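Local coordinates for beta-N-acetylglucosaminidase Nag2 (Vibrio harveyi, PDB 6EZR), which probably hydrolyses terminal non-reducing N-acetyl-D-hexosamine residues from N-acetyl-beta-D-hexosaminides, at residues F263-M268 and G576-L581; E553-Y558 and L600-E605; G486-Q491 and S504-E509. All coordinates share one frame; numbering follows the deposited sequence.

Contact 1: residues F263-M268 and G576-L581; sequences FRYRGM and GIQTAL
Y265-M268 and G576-T579 pair as parallel strands where the first and last strands of the catalytic (beta/alpha)8 barrel meet, closing the cylinder. The short strand axes differ by only 2° in direction and approach to 4.6 Å. Three backbone bonds stitch the seam: I577 N to Y265 O, G267 N to I577 O at 3.1 Å, and T579 N to G267 O at 3.0 Å. G267 and I577 each use both N and O within this ladder.

On the barrel-interior side, the ends of the Y265 and Q578 side chains meet on the face where G267, lacking a side chain, leaves room for the Y265 ring. The extended Q578 chain brings OE1 to the edge of that ring, where Y265 OH donates to it at 2.5 Å. The hydroxyl sits above the amide carbonyl plane, and ring and amide planes are turned 47° apart. Y265 OH is also bonded to Y503 OH, while Q578 NE2 reaches Q524 and H298, so the amide is gripped at both ends.

The other face, with R266, I577, M268 and T579, turns toward helix 599-608. At its start F263 CG lies anti to the carbonyl carbon (chi1 -70°), which sets one face of the ring against I577; CD1 of I577 makes a CH-pi contact over that face, offset toward the rim and 3.5 Å from the F263 ring centroid. At the far end M268 CE lies 3.6 Å from L581 CB, the two chains running side by side.

G576 adopts backbone angles suited to glycine and brings its CA to 3.3 Å from Y265 O. Backbone bonds thus set the register of this seam, while a buried tyrosine-glutamine network fixes the rotation of the Q578 amide.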
ATOM      1  N   PHE A 263       3.604   2.655  20.346  1.00 41.76           N
ATOM      2  CA  PHE A 263       4.694   2.999  19.412  1.00 41.72           C
ATOM      3  C   PHE A 263       4.566   4.425  18.862  1.00 42.58           C
ATOM      4  O   PHE A 263       3.451   4.926  18.688  1.00 42.72           O
ATOM      5  CB  PHE A 263       4.713   2.010  18.248  1.00 39.63           C
ATOM      6  CG  PHE A 263       5.157   0.632  18.632  1.00 39.39           C
ATOM      7  CD1 PHE A 263       6.486   0.375  18.921  1.00 41.20           C
ATOM      8  CD2 PHE A 263       4.248  -0.414  18.701  1.00 41.58           C
ATOM      9  CE1 PHE A 263       6.910  -0.897  19.268  1.00 42.27           C
ATOM     10  CE2 PHE A 263       4.659  -1.692  19.042  1.00 42.39           C
ATOM     11  CZ  PHE A 263       5.992  -1.935  19.328  1.00 43.66           C
ATOM     12  N   ARG A 264       5.705   5.062  18.583  1.00 43.11           N
ATOM     13  CA  ARG A 264       5.733   6.437  18.050  1.00 46.21           C
ATOM     14  C   ARG A 264       5.298   6.519  16.578  1.00 43.39           C
ATOM     15  O   ARG A 264       4.518   7.399  16.203  1.00 39.42           O
ATOM     16  CB  ARG A 264       7.127   7.065  18.224  1.00 50.60           C
ATOM     17  CG  ARG A 264       7.525   7.241  19.686  1.00 56.73           C
ATOM     18  CD  ARG A 264       8.836   7.999  19.894  1.00 61.36           C
ATOM     19  NE  ARG A 264       9.960   7.516  19.079  1.00 65.27           N
ATOM     20  CZ  ARG A 264      10.634   6.378  19.273  1.00 67.38           C
ATOM     21  NH1 ARG A 264      10.309   5.536  20.255  1.00 68.51           N
ATOM     22  NH2 ARG A 264      11.642   6.067  18.460  1.00 68.13           N
ATOM     23  N   TYR A 265       5.822   5.611  15.757  1.00 41.70           N
ATOM     24  CA  TYR A 265       5.503   5.540  14.333  1.00 38.36           C
ATOM     25  C   TYR A 265       4.388   4.509  14.146  1.00 38.99           C
ATOM     26  O   TYR A 265       4.575   3.333  14.457  1.00 38.90           O
ATOM     27  CB  TYR A 265       6.753   5.149  13.552  1.00 36.87           C
ATOM     28  CG  TYR A 265       6.629   5.165  12.034  1.00 36.70           C
ATOM     29  CD1 TYR A 265       5.988   4.133  11.347  1.00 35.73           C
ATOM     30  CD2 TYR A 265       7.204   6.188  11.281  1.00 35.56           C
ATOM     31  CE1 TYR A 265       5.899   4.137   9.958  1.00 36.35           C
ATOM     32  CE2 TYR A 265       7.127   6.197   9.897  1.00 35.21           C
ATOM     33  CZ  TYR A 265       6.469   5.178   9.235  1.00 34.63           C
ATOM     34  OH  TYR A 265       6.377   5.207   7.859  1.00 31.93           O
ATOM     35  N   ARG A 266       3.232   4.957  13.649  1.00 38.71           N
ATOM     36  CA  ARG A 266       2.065   4.090  13.409  1.00 38.55           C
ATOM     37  C   ARG A 266       1.532   4.415  12.022  1.00 39.00           C
ATOM     38  O   ARG A 266       0.765   5.360  11.856  1.00 43.25           O
ATOM     39  CB  ARG A 266       0.980   4.315  14.476  1.00 38.38           C
ATOM     40  CG  ARG A 266       1.506   4.222  15.906  1.00 38.74           C
ATOM     41  CD  ARG A 266       0.416   4.397  16.962  1.00 39.26           C
ATOM     42  NE  ARG A 266      -0.221   5.714  16.893  1.00 38.36           N
ATOM     43  CZ  ARG A 266       0.343   6.869  17.264  1.00 38.83           C
ATOM     44  NH1 ARG A 266       1.582   6.926  17.757  1.00 39.14           N
ATOM     45  NH2 ARG A 266      -0.346   7.995  17.134  1.00 39.25           N
ATOM     46  N   GLY A 267       1.946   3.635  11.026  1.00 38.02           N
ATOM     47  CA  GLY A 267       1.739   4.000   9.630  1.00 36.44           C
ATOM     48  C   GLY A 267       1.028   3.028   8.707  1.00 36.32           C
ATOM     49  O   GLY A 267       0.817   1.846   9.020  1.00 34.64           O
ATOM     50  N   MET A 268       0.689   3.564   7.538  1.00 36.12           N
ATOM     51  CA  MET A 268       0.036   2.828   6.483  1.00 39.19           C
ATOM     52  C   MET A 268       0.674   3.249   5.162  1.00 40.34           C
ATOM     53  O   MET A 268       0.811   4.443   4.899  1.00 41.32           O
ATOM     54  CB  MET A 268      -1.464   3.128   6.499  1.00 40.23           C
ATOM     55  CG  MET A 268      -2.305   2.235   5.608  1.00 41.72           C
ATOM     56  SD  MET A 268      -2.472   2.944   3.963  1.00 45.18           S
ATOM     57  CE  MET A 268      -2.962   1.486   3.052  1.00 47.12           C
ATOM     58  N   GLY A 576       8.529   2.028  15.057  1.00 41.49           N
ATOM     59  CA  GLY A 576       7.217   1.473  15.234  1.00 41.34           C
ATOM     60  C   GLY A 576       6.816   0.564  14.104  1.00 42.95           C
ATOM     61  O   GLY A 576       7.653  -0.123  13.508  1.00 41.82           O
ATOM     62  N   ILE A 577       5.514   0.560  13.835  1.00 43.14           N
ATOM     63  CA  ILE A 577       4.878  -0.429  12.977  1.00 43.68           C
ATOM     64  C   ILE A 577       4.316   0.265  11.746  1.00 41.00           C
ATOM     65  O   ILE A 577       3.909   1.433  11.805  1.00 37.49           O
ATOM     66  CB  ILE A 577       3.763  -1.210  13.732  1.00 44.45           C
ATOM     67  CG1 ILE A 577       4.367  -2.329  14.581  1.00 48.51           C
ATOM     68  CG2 ILE A 577       2.813  -1.923  12.781  1.00 45.03           C
ATOM     69  CD1 ILE A 577       5.237  -1.885  15.728  1.00 48.07           C
ATOM     70  N   GLN A 578       4.312  -0.472  10.637  1.00 38.04           N
ATOM     71  CA  GLN A 578       3.609  -0.057   9.441  1.00 38.26           C
ATOM     72  C   GLN A 578       2.849  -1.213   8.792  1.00 36.83           C
ATOM     73  O   GLN A 578       3.297  -2.352   8.803  1.00 37.33           O
ATOM     74  CB  GLN A 578       4.581   0.544   8.431  1.00 37.58           C
ATOM     75  CG  GLN A 578       3.889   1.540   7.524  1.00 36.83           C
ATOM     76  CD  GLN A 578       4.836   2.235   6.578  1.00 35.88           C
ATOM     77  OE1 GLN A 578       5.001   3.448   6.650  1.00 37.20           O
ATOM     78  NE2 GLN A 578       5.462   1.469   5.689  1.00 33.64           N
ATOM     79  N   THR A 579       1.701  -0.893   8.216  1.00 36.97           N
ATOM     80  CA  THR A 579       0.919  -1.857   7.436  1.00 37.78           C
ATOM     81  C   THR A 579       0.875  -1.340   6.006  1.00 37.45           C
ATOM     82  O   THR A 579       0.811  -0.131   5.793  1.00 41.01           O
ATOM     83  CB  THR A 579      -0.490  -2.104   8.026  1.00 39.25           C
ATOM     84  OG1 THR A 579      -1.215  -3.003   7.177  1.00 41.75           O
ATOM     85  CG2 THR A 579      -1.285  -0.817   8.175  1.00 39.37           C
ATOM     86  N   ALA A 580       0.958  -2.245   5.035  1.00 35.03           N
ATOM     87  CA  ALA A 580       1.040  -1.852   3.623  1.00 35.69           C
ATOM     88  C   ALA A 580      -0.102  -2.393   2.748  1.00 34.92           C
ATOM     89  O   ALA A 580      -0.586  -3.501   2.957  1.00 33.74           O
ATOM     90  CB  ALA A 580       2.385  -2.275   3.052  1.00 36.93           C
ATOM     91  N   LEU A 581      -0.522  -1.580   1.775  1.00 35.30           N
ATOM     92  CA  LEU A 581      -1.399  -2.017   0.684  1.00 34.93           C
ATOM     93  C   LEU A 581      -0.689  -1.928  -0.676  1.00 34.05           C
ATOM     94  O   LEU A 581      -0.596  -0.855  -1.282  1.00 30.88           O
ATOM     95  CB  LEU A 581      -2.705  -1.211   0.653  1.00 35.32           C
ATOM     96  CG  LEU A 581      -3.792  -1.810  -0.263  1.00 35.41           C
ATOM     97  CD1 LEU A 581      -4.342  -3.117   0.301  1.00 36.85           C
ATOM     98  CD2 LEU A 581      -4.933  -0.831  -0.464  1.00 34.40           C
TER

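Contact 2: residues E553-Y558 and L600-E605; sequences EKAYNY and LTAMAE
In both Y556 and E605 CG lies anti to the backbone N and beside the carbonyl carbon, with chi1 -162° and -165°, and the two side chains run out from neighbouring helices until their polar ends meet. This is helix-to-helix packing on the outside of the (beta/alpha)8 barrel: 599-608 follows the last barrel strand, and the short helix 552-556 belongs to the long connection leading into that strand. Y556 OH donates to E605 OE1 at 2.5 Å, a very short bond. The carboxylate comes in at the edge of the tyrosine ring, with OE1 also 3.3 Å from Y556 CE1, and its plane stands 84° from that of the ring.

The second oxygen of E605 is occupied as well, OE2 forming a salt bridge with R622 and accepting from the backbone N of K145. The buried carboxylate is therefore held through both oxygens, which probably favours its charged form. R614 makes a cation-pi interaction with the Y556 ring, and Y619 of helix 616-632 meets the same ring.

Between the helix backbones the fit is small and apolar. CB of A602 points at the edge of the Y556 ring, 4.0 Å from CD1, and lies 4.4 Å from CB of A555. The small A555 and A602 side chains are consistent with the close approach of the backbones, 5.2 Å between CA of Y556 and CA of A602.

M603 fills the barrel-facing side of this junction, where T579 of strand 574-581 packs against it from the barrel wall. Its chain bends at both chi2 and chi3, which brings the terminal methyl rather than the sulfur to A555. CE ends 3.8 Å from CB of A555 and 3.4 Å from A555 O.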
ATOM      1  N   GLU A 553      -8.123 -12.953  12.123  1.00 39.89           N
ATOM      2  CA  GLU A 553      -7.534 -13.560  13.326  1.00 40.52           C
ATOM      3  C   GLU A 553      -6.009 -13.616  13.284  1.00 37.84           C
ATOM      4  O   GLU A 553      -5.360 -13.387  14.295  1.00 40.04           O
ATOM      5  CB  GLU A 553      -8.089 -14.970  13.583  1.00 41.94           C
ATOM      6  CG  GLU A 553      -7.656 -15.535  14.940  1.00 45.42           C
ATOM      7  CD  GLU A 553      -8.419 -16.772  15.394  1.00 49.69           C
ATOM      8  OE1 GLU A 553      -9.606 -16.934  15.034  1.00 52.20           O
ATOM      9  OE2 GLU A 553      -7.827 -17.583  16.146  1.00 52.50           O
ATOM     10  N   LYS A 554      -5.445 -13.952  12.134  1.00 36.82           N
ATOM     11  CA  LYS A 554      -3.986 -13.983  11.974  1.00 36.82           C
ATOM     12  C   LYS A 554      -3.409 -12.569  12.111  1.00 34.92           C
ATOM     13  O   LYS A 554      -2.384 -12.356  12.754  1.00 32.63           O
ATOM     14  CB  LYS A 554      -3.626 -14.572  10.613  1.00 36.12           C
ATOM     15  CG  LYS A 554      -2.141 -14.783  10.375  1.00 37.70           C
ATOM     16  CD  LYS A 554      -1.886 -15.458   9.018  1.00 38.35           C
ATOM     17  CE  LYS A 554      -0.505 -15.126   8.467  1.00 39.70           C
ATOM     18  NZ  LYS A 554      -0.406 -15.333   6.994  1.00 41.66           N
ATOM     19  N   ALA A 555      -4.087 -11.615  11.485  1.00 35.13           N
ATOM     20  CA  ALA A 555      -3.735 -10.211  11.582  1.00 36.62           C
ATOM     21  C   ALA A 555      -3.739  -9.754  13.045  1.00 36.34           C
ATOM     22  O   ALA A 555      -2.772  -9.130  13.498  1.00 32.83           O
ATOM     23  CB  ALA A 555      -4.692  -9.377  10.738  1.00 36.23           C
ATOM     24  N   TYR A 556      -4.790 -10.124  13.784  1.00 36.86           N
ATOM     25  CA  TYR A 556      -4.884  -9.762  15.199  1.00 38.20           C
ATOM     26  C   TYR A 556      -3.826 -10.429  16.097  1.00 40.49           C
ATOM     27  O   TYR A 556      -3.375  -9.812  17.069  1.00 45.49           O
ATOM     28  CB  TYR A 556      -6.290  -9.986  15.776  1.00 39.78           C
ATOM     29  CG  TYR A 556      -6.448  -9.196  17.061  1.00 41.51           C
ATOM     30  CD1 TYR A 556      -6.847  -7.860  17.035  1.00 41.82           C
ATOM     31  CD2 TYR A 556      -6.104  -9.752  18.291  1.00 41.26           C
ATOM     32  CE1 TYR A 556      -6.945  -7.118  18.204  1.00 41.00           C
ATOM     33  CE2 TYR A 556      -6.199  -9.019  19.461  1.00 43.11           C
ATOM     34  CZ  TYR A 556      -6.619  -7.704  19.412  1.00 42.05           C
ATOM     35  OH  TYR A 556      -6.711  -6.987  20.578  1.00 43.21           O
ATOM     36  N   ASN A 557      -3.408 -11.653  15.773  1.00 39.49           N
ATOM     37  CA  ASN A 557      -2.388 -12.351  16.563  1.00 41.33           C
ATOM     38  C   ASN A 557      -0.970 -11.786  16.411  1.00 42.33           C
ATOM     39  O   ASN A 557      -0.056 -12.215  17.116  1.00 43.35           O
ATOM     40  CB  ASN A 557      -2.387 -13.852  16.235  1.00 44.17           C
ATOM     41  CG  ASN A 557      -3.642 -14.562  16.724  1.00 46.44           C
ATOM     42  OD1 ASN A 557      -4.356 -14.064  17.610  1.00 50.29           O
ATOM     43  ND2 ASN A 557      -3.928 -15.727  16.143  1.00 43.08           N
ATOM     44  N   TYR A 558      -0.780 -10.853  15.479  1.00 43.20           N
ATOM     45  CA  TYR A 558       0.483 -10.142  15.354  1.00 44.24           C
ATOM     46  C   TYR A 558       0.695  -9.262  16.577  1.00 46.63           C
ATOM     47  O   TYR A 558       0.068  -8.210  16.709  1.00 45.20           O
ATOM     48  CB  TYR A 558       0.504  -9.295  14.080  1.00 43.10           C
ATOM     49  CG  TYR A 558       1.738  -8.430  13.925  1.00 40.70           C
ATOM     50  CD1 TYR A 558       3.015  -8.952  14.118  1.00 39.64           C
ATOM     51  CD2 TYR A 558       1.624  -7.091  13.566  1.00 40.61           C
ATOM     52  CE1 TYR A 558       4.137  -8.157  13.970  1.00 39.97           C
ATOM     53  CE2 TYR A 558       2.738  -6.288  13.408  1.00 40.16           C
ATOM     54  CZ  TYR A 558       3.993  -6.820  13.610  1.00 40.71           C
ATOM     55  OH  TYR A 558       5.092  -6.006  13.458  1.00 39.67           O
ATOM     56  N   LEU A 600      -7.251  -3.241   8.932  1.00 36.92           N
ATOM     57  CA  LEU A 600      -6.552  -2.019   9.355  1.00 37.78           C
ATOM     58  C   LEU A 600      -6.728  -1.755  10.863  1.00 38.14           C
ATOM     59  O   LEU A 600      -5.796  -1.290  11.518  1.00 36.19           O
ATOM     60  CB  LEU A 600      -7.009  -0.799   8.542  1.00 38.94           C
ATOM     61  CG  LEU A 600      -6.212   0.500   8.761  1.00 39.88           C
ATOM     62  CD1 LEU A 600      -4.895   0.435   8.014  1.00 39.88           C
ATOM     63  CD2 LEU A 600      -6.978   1.742   8.334  1.00 40.94           C
ATOM     64  N   THR A 601      -7.908  -2.078  11.405  1.00 39.11           N
ATOM     65  CA  THR A 601      -8.207  -1.849  12.824  1.00 40.33           C
ATOM     66  C   THR A 601      -7.372  -2.735  13.752  1.00 40.68           C
ATOM     67  O   THR A 601      -6.876  -2.268  14.776  1.00 40.79           O
ATOM     68  CB  THR A 601      -9.704  -2.020  13.129  1.00 41.42           C
ATOM     69  OG1 THR A 601     -10.131  -3.340  12.786  1.00 43.21           O
ATOM     70  CG2 THR A 601     -10.522  -0.995  12.348  1.00 41.73           C
ATOM     71  N   ALA A 602      -7.205  -3.998  13.377  1.00 40.98           N
ATOM     72  CA  ALA A 602      -6.281  -4.912  14.056  1.00 40.94           C
ATOM     73  C   ALA A 602      -4.826  -4.420  14.034  1.00 40.79           C
ATOM     74  O   ALA A 602      -4.125  -4.526  15.037  1.00 41.34           O
ATOM     75  CB  ALA A 602      -6.365  -6.293  13.428  1.00 42.01           C
ATOM     76  N   MET A 603      -4.385  -3.897  12.890  1.00 40.95           N
ATOM     77  CA  MET A 603      -3.042  -3.317  12.742  1.00 40.39           C
ATOM     78  C   MET A 603      -2.876  -2.084  13.637  1.00 40.83           C
ATOM     79  O   MET A 603      -1.870  -1.936  14.330  1.00 37.87           O
ATOM     80  CB  MET A 603      -2.785  -2.901  11.287  1.00 42.05           C
ATOM     81  CG  MET A 603      -2.863  -4.009  10.245  1.00 43.81           C
ATOM     82  SD  MET A 603      -1.523  -5.189  10.417  1.00 47.72           S
ATOM     83  CE  MET A 603      -2.278  -6.474  11.409  1.00 48.12           C
ATOM     84  N   ALA A 604      -3.868  -1.198  13.586  1.00 41.96           N
ATOM     85  CA  ALA A 604      -3.939  -0.015  14.451  1.00 41.06           C
ATOM     86  C   ALA A 604      -3.823  -0.372  15.928  1.00 39.08           C
ATOM     87  O   ALA A 604      -3.082   0.263  16.664  1.00 39.34           O
ATOM     88  CB  ALA A 604      -5.233   0.741  14.194  1.00 41.39           C
ATOM     89  N   GLU A 605      -4.519  -1.422  16.343  1.00 39.42           N
ATOM     90  CA  GLU A 605      -4.486  -1.867  17.740  1.00 39.74           C
ATOM     91  C   GLU A 605      -3.123  -2.426  18.162  1.00 40.93           C
ATOM     92  O   GLU A 605      -2.701  -2.225  19.297  1.00 41.95           O
ATOM     93  CB  GLU A 605      -5.597  -2.885  18.006  1.00 39.11           C
ATOM     94  CG  GLU A 605      -5.848  -3.118  19.487  1.00 38.59           C
ATOM     95  CD  GLU A 605      -7.269  -3.518  19.799  1.00 38.10           C
ATOM     96  OE1 GLU A 605      -7.467  -4.638  20.302  1.00 37.19           O
ATOM     97  OE2 GLU A 605      -8.189  -2.708  19.539  1.00 39.37           O
TER

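Contact 3: residues G486-Q491 and S504-E509; sequences GWEEAQ and SWLSEE
E488 and W505 form the tight part of a contact between two loops that leave the C-terminal ends of adjacent parallel strands, 483-487 and 501-504, of the (beta/alpha)8 barrel, the end where such enzymes carry their active site. The aliphatic part of E488 lies on the indole: CB stands over the six-membered ring of W505, 3.6 Å from its centroid, in a CH-pi contact. CG continues across the same ring.

E488 turns its CG anti to the backbone N (chi1 -177°) and then bends at chi2, which carries the carboxylate past the indole to the start of the opposing loop. There S504 OG gives its proton to the syn lone pair of E488 OE1 at 2.8 Å, and L506 N reaches the same oxygen from above the carboxylate plane at 3.1 Å with an angle of 163°. W505 N is a weak third donor. One buried glutamate oxygen thereby ties down the turn between strand 501-504 and helix 508-517.

W487 touches the other end of the indole obliquely, its CE3 3.7 Å from W505 CD1 and the ring planes 41° apart; its NE1 is held by E367.

Elsewhere the contact is looser. The side chain of exposed L506 approaches the E488 carboxylate through CB alone, and E489 OE1 lies near the edge of the W505 ring, 4.2 Å from CZ2. That oxygen accepts from the backbone N of E438, the predicted proton donor, so this side borders the probable active site, and W505 lies near sugar-binding W546. Toward partly exposed Q491 the link is firm but runs through solvent: one water accepts from Q491 NE2 at 2.7 Å and donates to both E488 OE2 at 2.8 Å and S504 OG.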
ATOM      1  N   GLY A 486      14.852   3.609   3.814  1.00 37.45           N
ATOM      2  CA  GLY A 486      15.008   2.546   2.822  1.00 38.39           C
ATOM      3  C   GLY A 486      14.364   1.240   3.238  1.00 37.89           C
ATOM      4  O   GLY A 486      14.070   1.033   4.412  1.00 39.01           O
ATOM      5  N   TRP A 487      14.154   0.361   2.261  1.00 35.95           N
ATOM      6  CA  TRP A 487      13.608  -0.966   2.515  1.00 36.36           C
ATOM      7  C   TRP A 487      14.663  -1.923   3.078  1.00 38.56           C
ATOM      8  O   TRP A 487      15.866  -1.695   2.937  1.00 40.87           O
ATOM      9  CB  TRP A 487      13.035  -1.557   1.232  1.00 35.13           C
ATOM     10  CG  TRP A 487      11.778  -0.895   0.750  1.00 34.55           C
ATOM     11  CD1 TRP A 487      11.584  -0.299  -0.457  1.00 35.35           C
ATOM     12  CD2 TRP A 487      10.532  -0.798   1.450  1.00 33.70           C
ATOM     13  NE1 TRP A 487      10.302   0.188  -0.547  1.00 35.07           N
ATOM     14  CE2 TRP A 487       9.634  -0.113   0.608  1.00 34.29           C
ATOM     15  CE3 TRP A 487      10.090  -1.210   2.715  1.00 33.91           C
ATOM     16  CZ2 TRP A 487       8.321   0.168   0.988  1.00 36.04           C
ATOM     17  CZ3 TRP A 487       8.792  -0.927   3.094  1.00 33.36           C
ATOM     18  CH2 TRP A 487       7.920  -0.244   2.236  1.00 33.69           C
ATOM     19  N   GLU A 488      14.166  -2.964   3.745  1.00 39.02           N
ATOM     20  CA  GLU A 488      14.909  -4.152   4.225  1.00 39.51           C
ATOM     21  C   GLU A 488      16.389  -4.302   3.812  1.00 39.92           C
ATOM     22  O   GLU A 488      17.298  -4.261   4.647  1.00 39.92           O
ATOM     23  CB  GLU A 488      14.110  -5.402   3.782  1.00 38.47           C
ATOM     24  CG  GLU A 488      14.650  -6.751   4.228  1.00 39.68           C
ATOM     25  CD  GLU A 488      14.554  -6.971   5.728  1.00 43.11           C
ATOM     26  OE1 GLU A 488      13.519  -6.610   6.325  1.00 40.51           O
ATOM     27  OE2 GLU A 488      15.510  -7.536   6.304  1.00 45.44           O
ATOM     28  N   GLU A 489      16.613  -4.471   2.515  1.00 40.67           N
ATOM     29  CA  GLU A 489      17.922  -4.864   1.995  1.00 42.11           C
ATOM     30  C   GLU A 489      18.968  -3.741   1.954  1.00 42.98           C
ATOM     31  O   GLU A 489      20.144  -4.012   1.709  1.00 42.59           O
ATOM     32  CB  GLU A 489      17.763  -5.476   0.614  1.00 43.12           C
ATOM     33  CG  GLU A 489      16.851  -6.694   0.590  1.00 43.68           C
ATOM     34  CD  GLU A 489      16.313  -6.973  -0.793  1.00 45.84           C
ATOM     35  OE1 GLU A 489      15.713  -6.043  -1.394  1.00 45.60           O
ATOM     36  OE2 GLU A 489      16.504  -8.110  -1.276  1.00 45.60           O
ATOM     37  N   ALA A 490      18.558  -2.500   2.209  1.00 43.40           N
ATOM     38  CA  ALA A 490      19.507  -1.389   2.365  1.00 48.10           C
ATOM     39  C   ALA A 490      20.561  -1.592   3.471  1.00 49.89           C
ATOM     40  O   ALA A 490      21.626  -0.994   3.398  1.00 50.28           O
ATOM     41  CB  ALA A 490      18.764  -0.081   2.586  1.00 48.38           C
ATOM     42  N   GLN A 491      20.260  -2.421   4.475  1.00 51.89           N
ATOM     43  CA  GLN A 491      21.178  -2.693   5.597  1.00 52.49           C
ATOM     44  C   GLN A 491      22.423  -3.504   5.251  1.00 52.45           C
ATOM     45  O   GLN A 491      23.415  -3.426   5.971  1.00 55.60           O
ATOM     46  CB  GLN A 491      20.441  -3.424   6.739  1.00 52.37           C
ATOM     47  CG  GLN A 491      20.106  -4.886   6.442  1.00 52.25           C
ATOM     48  CD  GLN A 491      19.344  -5.566   7.563  1.00 53.17           C
ATOM     49  OE1 GLN A 491      19.948  -6.061   8.520  1.00 53.62           O
ATOM     50  NE2 GLN A 491      18.016  -5.631   7.436  1.00 50.68           N
ATOM     51  N   SER A 504      11.770  -2.840   7.678  1.00 37.97           N
ATOM     52  CA  SER A 504      12.032  -4.268   7.650  1.00 37.98           C
ATOM     53  C   SER A 504      10.769  -5.090   7.400  1.00 40.41           C
ATOM     54  O   SER A 504       9.822  -5.019   8.181  1.00 40.08           O
ATOM     55  CB  SER A 504      12.665  -4.707   8.966  1.00 37.08           C
ATOM     56  OG  SER A 504      12.930  -6.102   8.964  1.00 37.07           O
ATOM     57  N   TRP A 505      10.766  -5.882   6.325  1.00 42.75           N
ATOM     58  CA  TRP A 505       9.623  -6.768   6.024  1.00 44.04           C
ATOM     59  C   TRP A 505       9.896  -8.269   6.114  1.00 43.66           C
ATOM     60  O   TRP A 505       8.961  -9.059   5.993  1.00 41.56           O
ATOM     61  CB  TRP A 505       8.920  -6.412   4.696  1.00 45.19           C
ATOM     62  CG  TRP A 505       9.770  -6.057   3.528  1.00 47.89           C
ATOM     63  CD1 TRP A 505       9.758  -4.871   2.848  1.00 50.11           C
ATOM     64  CD2 TRP A 505      10.712  -6.894   2.856  1.00 48.62           C
ATOM     65  NE1 TRP A 505      10.651  -4.908   1.809  1.00 51.33           N
ATOM     66  CE2 TRP A 505      11.252  -6.138   1.790  1.00 50.25           C
ATOM     67  CE3 TRP A 505      11.164  -8.204   3.053  1.00 49.77           C
ATOM     68  CZ2 TRP A 505      12.222  -6.649   0.927  1.00 50.11           C
ATOM     69  CZ3 TRP A 505      12.127  -8.710   2.194  1.00 51.32           C
ATOM     70  CH2 TRP A 505      12.648  -7.933   1.143  1.00 50.35           C
ATOM     71  N   LEU A 506      11.145  -8.665   6.355  1.00 44.99           N
ATOM     72  CA  LEU A 506      11.499 -10.083   6.353  1.00 43.98           C
ATOM     73  C   LEU A 506      10.940 -10.804   7.587  1.00 46.40           C
ATOM     74  O   LEU A 506      10.163 -11.751   7.462  1.00 44.77           O
ATOM     75  CB  LEU A 506      13.013 -10.260   6.259  1.00 44.99           C
ATOM     76  CG  LEU A 506      13.491 -11.706   6.043  1.00 46.48           C
ATOM     77  CD1 LEU A 506      13.050 -12.302   4.706  1.00 46.58           C
ATOM     78  CD2 LEU A 506      15.002 -11.758   6.164  1.00 47.08           C
ATOM     79  N   SER A 507      11.332 -10.332   8.768  1.00 46.73           N
ATOM     80  CA  SER A 507      10.952 -10.954  10.038  1.00 46.53           C
ATOM     81  C   SER A 507      11.281 -10.037  11.213  1.00 45.92           C
ATOM     82  O   SER A 507      12.072  -9.098  11.082  1.00 43.42           O
ATOM     83  CB  SER A 507      11.703 -12.273  10.226  1.00 46.82           C
ATOM     84  OG  SER A 507      13.095 -12.037  10.372  1.00 46.45           O
ATOM     85  N   GLU A 508      10.691 -10.327  12.364  1.00 43.73           N
ATOM     86  CA  GLU A 508      10.996  -9.570  13.573  1.00 46.19           C
ATOM     87  C   GLU A 508      12.433  -9.826  14.035  1.00 47.42           C
ATOM     88  O   GLU A 508      13.151  -8.885  14.390  1.00 45.79           O
ATOM     89  CB  GLU A 508      10.015  -9.900  14.687  1.00 46.40           C
ATOM     90  CG  GLU A 508      10.170  -9.010  15.908  1.00 46.57           C
ATOM     91  CD  GLU A 508       9.119  -9.308  16.946  1.00 46.96           C
ATOM     92  OE1 GLU A 508       7.995  -8.790  16.804  1.00 47.33           O
ATOM     93  OE2 GLU A 508       9.408 -10.059  17.897  1.00 47.65           O
ATOM     94  N   GLU A 509      12.836 -11.093  14.038  1.00 49.08           N
ATOM     95  CA  GLU A 509      14.216 -11.488  14.360  0.70 51.54           C
ATOM     96  C   GLU A 509      15.225 -10.671  13.559  1.00 50.44           C
ATOM     97  O   GLU A 509      16.227 -10.197  14.096  1.00 52.03           O
ATOM     98  CB  GLU A 509      14.439 -12.983  14.066  0.70 54.63           C
ATOM     99  CG  GLU A 509      15.625 -13.602  14.803  0.70 56.42           C
ATOM    100  CD  GLU A 509      16.204 -14.822  14.096  0.70 59.71           C
ATOM    101  OE1 GLU A 509      17.385 -14.763  13.701  0.70 61.44           O
ATOM    102  OE2 GLU A 509      15.488 -15.837  13.927  0.70 57.96           O
TER
HETATM  103  O   HOH W   1      15.837  -6.448   8.900  1.00 39.18           O

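Overall arrangement
All three contacts belong to one (beta/alpha)8 barrel. Contact 1 is one fully buried seam of its wall, joining first and last strands mainly by backbone bonds. Contact 2 is buried too but lies outside that wall, where helices meet through alanines, a methionine and one tyrosine-glutamate bond; it touches contact 1 directly, with M603 and L600 packing on T579 and Y558 on I577. Contact 3 is only partly buried, at the strand ends beside the predicted active site, and relies on a glutamate, indole rings and a bridging water. It shares the barrel sheet with contact 1 without touching it, and its centre lies about 20 Å from that of contact 2.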